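Local coordinates for protein putative pyridoxal phosphate-dependent transferase (Clostridium difficile, PDB 4DQ6) that is a putative transferase of the class I and II aminotransferase family that binds pyridoxal-5'-phosphate, at residues Trp38-Asp43 with Thr325-Val330; Glu121-Pro126 with Asn172-Val177. One frame throughout, in Å; residues are numbered along the deposited sequence.

Contact 1. Residues Trp38-Asp43 with Thr325-Val330; sequences WVADMD and TYLLWV
Y326, just ahead of strand 327-331, reaches to the loop 38-43, and its ring lies between A40 and M42. Y326 OH comes to 3.3 Å from D41 CA and also lies close to the carbonyl group of A40. On one flank A40 CA sits at the ring edge, near its plane, and A40 CB is 4.2 Å from Y326 CE1. On the other flank M42 crosses the ring obliquely, with M42 CE 3.9 Å from Y326 CE2. The sulfur makes a Met-aromatic contact, with M42 SD 5.5 Å from the ring centroid and 38° off the ring normal. M42 is extended through both chi2 and chi3, which carries its methyl end to the ring while the CB bond itself does not point at Y326. Y326 CG stands between its own backbone N and carbonyl carbon (chi1 52°), and this turns the ring towards the loop. L327 adds a smaller apolar touch, from CD2 to A40 CB at 4.2 Å. Just before it, T325 OG1 accepts from L327 N at 3.2 Å, an ST turn at the entry to the strand. F295 and L299 of helix 289-313 also pack on Y326. The carboxylate of D41 turns away from the ring, OD1 in a salt bridge with R14 and OD2 hydrogen-bonded to Y65 N of the second subunit. A40 centres an inverse gamma turn, and its side chain comes near the bound pyridoxal-5'-phosphate. The contact thus joins an N-terminal loop to the small antiparallel sheet beside the pyridoxal-5'-phosphate pocket of an aminotransferase-family fold.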
# COMPACT_ATOMS: atom_id res chain seq x y z
N TRP A 38 -11.63 -20.75 4.39
CA TRP A 38 -10.16 -20.84 4.36
C TRP A 38 -9.57 -19.51 4.77
O TRP A 38 -9.31 -19.27 5.96
CB TRP A 38 -9.69 -21.42 3.01
CG TRP A 38 -10.05 -20.61 1.76
CD1 TRP A 38 -11.32 -20.31 1.25
CD2 TRP A 38 -9.11 -20.04 0.80
NE1 TRP A 38 -11.22 -19.56 0.12
CE2 TRP A 38 -9.92 -19.39 -0.22
CE3 TRP A 38 -7.71 -19.97 0.70
CZ2 TRP A 38 -9.37 -18.71 -1.29
CZ3 TRP A 38 -7.16 -19.27 -0.38
CH2 TRP A 38 -7.97 -18.68 -1.38
N VAL A 39 -9.43 -18.59 3.82
CA VAL A 39 -8.85 -17.25 4.05
C VAL A 39 -9.42 -16.58 5.30
O VAL A 39 -10.66 -16.51 5.47
CB VAL A 39 -9.18 -16.37 2.81
CG1 VAL A 39 -9.24 -14.86 3.15
CG2 VAL A 39 -8.22 -16.70 1.66
N ALA A 40 -8.58 -15.97 6.13
CA ALA A 40 -9.00 -15.26 7.34
C ALA A 40 -9.48 -13.83 7.06
O ALA A 40 -8.83 -12.84 7.39
CB ALA A 40 -7.80 -15.25 8.35
N ASP A 41 -10.68 -13.76 6.49
CA ASP A 41 -11.54 -12.58 6.63
C ASP A 41 -12.90 -13.13 6.96
O ASP A 41 -13.13 -14.32 6.91
CB ASP A 41 -11.48 -11.58 5.45
CG ASP A 41 -12.12 -12.07 4.18
OD1 ASP A 41 -12.91 -13.04 4.19
OD2 ASP A 41 -11.86 -11.45 3.11
N MET A 42 -13.82 -12.25 7.31
CA MET A 42 -15.08 -12.71 7.84
C MET A 42 -16.19 -12.57 6.83
O MET A 42 -16.18 -11.63 6.01
CB MET A 42 -15.47 -11.88 9.07
CG MET A 42 -14.40 -11.62 10.14
SD MET A 42 -15.28 -10.65 11.46
CE MET A 42 -13.85 -10.31 12.52
N ASP A 43 -17.19 -13.43 6.90
CA ASP A 43 -18.42 -13.24 6.10
C ASP A 43 -19.48 -12.51 6.90
O ASP A 43 -20.70 -12.90 6.97
CB ASP A 43 -18.95 -14.56 5.61
CG ASP A 43 -18.07 -15.18 4.54
OD1 ASP A 43 -18.05 -14.66 3.40
OD2 ASP A 43 -17.40 -16.19 4.82
N THR A 325 -8.23 -16.01 18.23
CA THR A 325 -8.50 -16.10 16.81
C THR A 325 -9.93 -16.66 16.58
O THR A 325 -10.56 -17.18 17.50
CB THR A 325 -7.49 -16.96 16.01
OG1 THR A 325 -7.78 -18.36 16.06
CG2 THR A 325 -6.05 -16.65 16.43
N TYR A 326 -10.36 -16.54 15.33
CA TYR A 326 -11.60 -17.19 14.90
C TYR A 326 -11.42 -18.41 14.07
O TYR A 326 -12.29 -18.85 13.29
CB TYR A 326 -12.50 -16.19 14.21
CG TYR A 326 -11.93 -15.36 13.07
CD1 TYR A 326 -11.65 -15.93 11.85
CD2 TYR A 326 -11.75 -13.99 13.19
CE1 TYR A 326 -11.20 -15.16 10.79
CE2 TYR A 326 -11.30 -13.21 12.13
CZ TYR A 326 -11.08 -13.81 10.91
OH TYR A 326 -10.72 -13.11 9.81
N LEU A 327 -10.26 -19.05 14.24
CA LEU A 327 -9.77 -20.11 13.40
C LEU A 327 -9.73 -21.39 14.22
O LEU A 327 -9.17 -21.38 15.32
CB LEU A 327 -8.37 -19.75 12.84
CG LEU A 327 -8.36 -18.43 12.03
CD1 LEU A 327 -6.88 -17.98 11.80
CD2 LEU A 327 -9.11 -18.49 10.71
N LEU A 328 -10.28 -22.46 13.68
CA LEU A 328 -10.38 -23.73 14.36
C LEU A 328 -9.37 -24.71 13.73
O LEU A 328 -9.25 -24.79 12.51
CB LEU A 328 -11.81 -24.31 14.17
CG LEU A 328 -12.23 -25.41 15.14
CD1 LEU A 328 -12.39 -24.92 16.58
CD2 LEU A 328 -13.57 -26.02 14.63
N TRP A 329 -8.63 -25.42 14.57
CA TRP A 329 -7.54 -26.29 14.16
C TRP A 329 -7.93 -27.70 14.45
O TRP A 329 -8.00 -28.11 15.62
CB TRP A 329 -6.32 -25.87 14.93
CG TRP A 329 -4.97 -26.54 14.62
CD1 TRP A 329 -4.08 -27.21 15.51
CD2 TRP A 329 -4.24 -26.48 13.36
NE1 TRP A 329 -3.02 -27.54 14.86
CE2 TRP A 329 -3.01 -27.15 13.59
CE3 TRP A 329 -4.53 -26.02 12.09
CZ2 TRP A 329 -2.06 -27.31 12.58
CZ3 TRP A 329 -3.59 -26.12 11.09
CH2 TRP A 329 -2.37 -26.80 11.33
N VAL A 330 -8.25 -28.46 13.38
CA VAL A 330 -8.89 -29.76 13.55
C VAL A 330 -7.99 -30.86 12.99
O VAL A 330 -7.50 -30.77 11.88
CB VAL A 330 -10.25 -29.80 12.79
CG1 VAL A 330 -10.91 -31.16 12.93
CG2 VAL A 330 -11.17 -28.68 13.24

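Contact 2. Residues Glu121-Pro126 with Asn172-Val177; sequences EPVYSP and NPHNPV. With PLP (pyridoxal-5'-phosphate), chain C.
Y124 and N175 meet at the pyridoxal-5'-phosphate pocket of this aminotransferase-family fold, where loops follow the neighbouring parallel strands 116-119 and 165-171. Two hydrogen bonds tie the loops together. Y124 N donates to N175 O at 3.1 Å. The same carbonyl oxygen receives a CA-H...O contact from V123. H174 NE2 donates to P122 O at 2.7 Å. That bond is nearly straight (168°), and the acceptor lies in the imidazole plane, while the nitrogen is tilted from the carbonyl plane of P122. H174 CG is anti to the backbone N (chi1 -170°), which swings the ring across to the other loop, where V123 crosses it at about a right angle. P122 and V177 add apolar packing. P122 and P176 both follow cis peptide bonds, and they meet where P176 CD lies close to P122 O.

Both ends of the N175 amide are engaged. OD1 accepts from R369, and ND2 donates to O3 of pyridoxal-5'-phosphate at 2.7 Å. The arginine would hold the amide in its rotation and present the N-H side to O3. The charge of R369 may also polarise that amide. The donor reaches O3 from off the pyridine plane, on the side where Y124 lies. H206, V99 and I100 of the same chain, and Y65 of the second subunit, supply further bonds to pyridoxal-5'-phosphate. The Y124 ring lies over one face of the pyridine, and P126 CD covers the opposite face of the tyrosine. N175 ND2 also lies 3.5 Å from Y124 CD1, with the amide and phenol ring planes 39° apart, and Y124 CZ is 3.4 Å from C4 of pyridoxal-5'-phosphate.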
# COMPACT_ATOMS: atom_id res chain seq x y z
N GLU A 121 6.69 -23.32 14.41
CA GLU A 121 5.67 -23.97 13.57
C GLU A 121 4.88 -25.02 14.34
O GLU A 121 5.36 -25.60 15.30
CB GLU A 121 6.37 -24.61 12.37
CG GLU A 121 6.78 -23.49 11.39
CD GLU A 121 7.23 -23.96 10.02
OE1 GLU A 121 7.57 -25.14 9.90
OE2 GLU A 121 7.24 -23.13 9.06
N PRO A 122 3.64 -25.31 13.94
CA PRO A 122 2.99 -24.76 12.74
C PRO A 122 2.59 -23.32 12.95
O PRO A 122 2.07 -22.97 14.04
CB PRO A 122 1.81 -25.69 12.57
CG PRO A 122 1.47 -26.16 13.97
CD PRO A 122 2.82 -26.27 14.68
N VAL A 123 2.75 -22.46 11.94
CA VAL A 123 2.41 -21.07 12.06
C VAL A 123 2.06 -20.53 10.68
O VAL A 123 2.49 -21.08 9.67
CB VAL A 123 3.53 -20.23 12.77
CG1 VAL A 123 4.74 -20.09 11.83
CG2 VAL A 123 3.06 -18.85 13.20
N TYR A 124 1.32 -19.44 10.70
CA TYR A 124 0.97 -18.54 9.56
C TYR A 124 2.10 -18.59 8.54
O TYR A 124 3.25 -18.29 8.88
CB TYR A 124 0.79 -17.15 10.11
CG TYR A 124 0.32 -16.14 9.09
CD1 TYR A 124 -0.82 -16.35 8.37
CD2 TYR A 124 1.02 -14.94 8.91
CE1 TYR A 124 -1.25 -15.44 7.44
CE2 TYR A 124 0.58 -14.00 7.97
CZ TYR A 124 -0.55 -14.28 7.24
OH TYR A 124 -1.07 -13.39 6.28
N SER A 125 1.79 -19.02 7.31
CA SER A 125 2.87 -19.45 6.40
C SER A 125 3.76 -18.30 5.96
O SER A 125 4.91 -18.53 5.64
CB SER A 125 2.33 -20.20 5.23
OG SER A 125 1.53 -19.29 4.45
N PRO A 126 3.25 -17.06 5.90
CA PRO A 126 4.16 -15.97 5.52
C PRO A 126 5.32 -15.77 6.45
O PRO A 126 6.32 -15.15 6.03
CB PRO A 126 3.24 -14.77 5.49
CG PRO A 126 1.98 -15.38 4.98
CD PRO A 126 1.84 -16.61 5.81
N ASN A 172 1.28 -14.00 18.45
CA ASN A 172 0.57 -13.87 19.74
C ASN A 172 -0.65 -13.03 19.62
O ASN A 172 -0.52 -11.85 19.59
CB ASN A 172 1.62 -13.26 20.73
CG ASN A 172 1.10 -12.91 22.11
OD1 ASN A 172 0.41 -13.68 22.68
ND2 ASN A 172 1.58 -11.75 22.70
N PRO A 173 -1.84 -13.66 19.58
CA PRO A 173 -2.12 -15.09 19.60
C PRO A 173 -1.54 -15.87 18.41
O PRO A 173 -1.32 -15.29 17.33
CB PRO A 173 -3.65 -15.17 19.54
CG PRO A 173 -4.13 -13.83 19.97
CD PRO A 173 -3.08 -12.85 19.59
N HIS A 174 -1.33 -17.18 18.58
CA HIS A 174 -0.65 -17.99 17.62
C HIS A 174 -1.67 -18.63 16.67
O HIS A 174 -2.40 -19.57 17.06
CB HIS A 174 0.20 -19.01 18.34
CG HIS A 174 1.11 -19.72 17.43
ND1 HIS A 174 2.49 -19.56 17.49
CD2 HIS A 174 0.85 -20.60 16.41
CE1 HIS A 174 3.03 -20.33 16.52
NE2 HIS A 174 2.06 -21.03 15.91
N ASN A 175 -1.60 -18.21 15.41
CA ASN A 175 -2.35 -18.81 14.29
C ASN A 175 -1.47 -19.89 13.66
O ASN A 175 -0.34 -19.58 13.26
CB ASN A 175 -2.67 -17.68 13.30
CG ASN A 175 -3.05 -18.15 11.94
OD1 ASN A 175 -3.41 -19.28 11.70
ND2 ASN A 175 -3.04 -17.18 10.98
N PRO A 176 -1.90 -21.17 13.59
CA PRO A 176 -3.31 -21.58 13.59
C PRO A 176 -3.78 -22.30 14.84
O PRO A 176 -5.00 -22.71 14.89
CB PRO A 176 -3.34 -22.55 12.39
CG PRO A 176 -2.05 -23.27 12.55
CD PRO A 176 -1.08 -22.17 12.88
N VAL A 177 -2.91 -22.55 15.79
CA VAL A 177 -3.26 -23.43 16.91
C VAL A 177 -4.19 -22.79 17.96
O VAL A 177 -4.73 -23.51 18.80
CB VAL A 177 -2.06 -24.06 17.56
CG1 VAL A 177 -1.15 -24.77 16.56
CG2 VAL A 177 -1.27 -23.10 18.44
N1 PLP C . -0.20 -12.05 10.73
C2 PLP C . -0.97 -13.13 11.09
C2A PLP C . -0.63 -14.09 12.19
C3 PLP C . -2.21 -13.40 10.40
O3 PLP C . -2.95 -14.45 10.72
C4 PLP C . -2.63 -12.51 9.33
C4A PLP C . -3.88 -12.77 8.53
C5 PLP C . -1.76 -11.39 9.02
C6 PLP C . -0.55 -11.21 9.74
C5A PLP C . -2.19 -10.44 7.94
O4P PLP C . -1.01 -9.86 7.49
P PLP C . -1.20 -8.58 6.51
O1P PLP C . -1.55 -7.46 7.43
O2P PLP C . 0.23 -8.55 5.84
O3P PLP C . -2.41 -8.99 5.62

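How the contacts relate
The centres of contacts 1 and 2 are about 12 Å apart, and the two touch directly. Along the chain contact 2 is nested within the loop that contact 1 closes: 38-43 comes first, then 121-126 and 172-177, and last 325-330. Contact 2 belongs to loops at the ends of strands in the seven-stranded mixed sheet. Contact 1 involves strand 327-331 of the four-stranded antiparallel sheet. W329 bridges them, packing on P122, P176 and V177, and L327 packs on N175. R369, on the neighbouring strand 367-371, binds both W38 O and N175 OD1. The small sheet is thereby joined to the loops that hold pyridoxal-5'-phosphate.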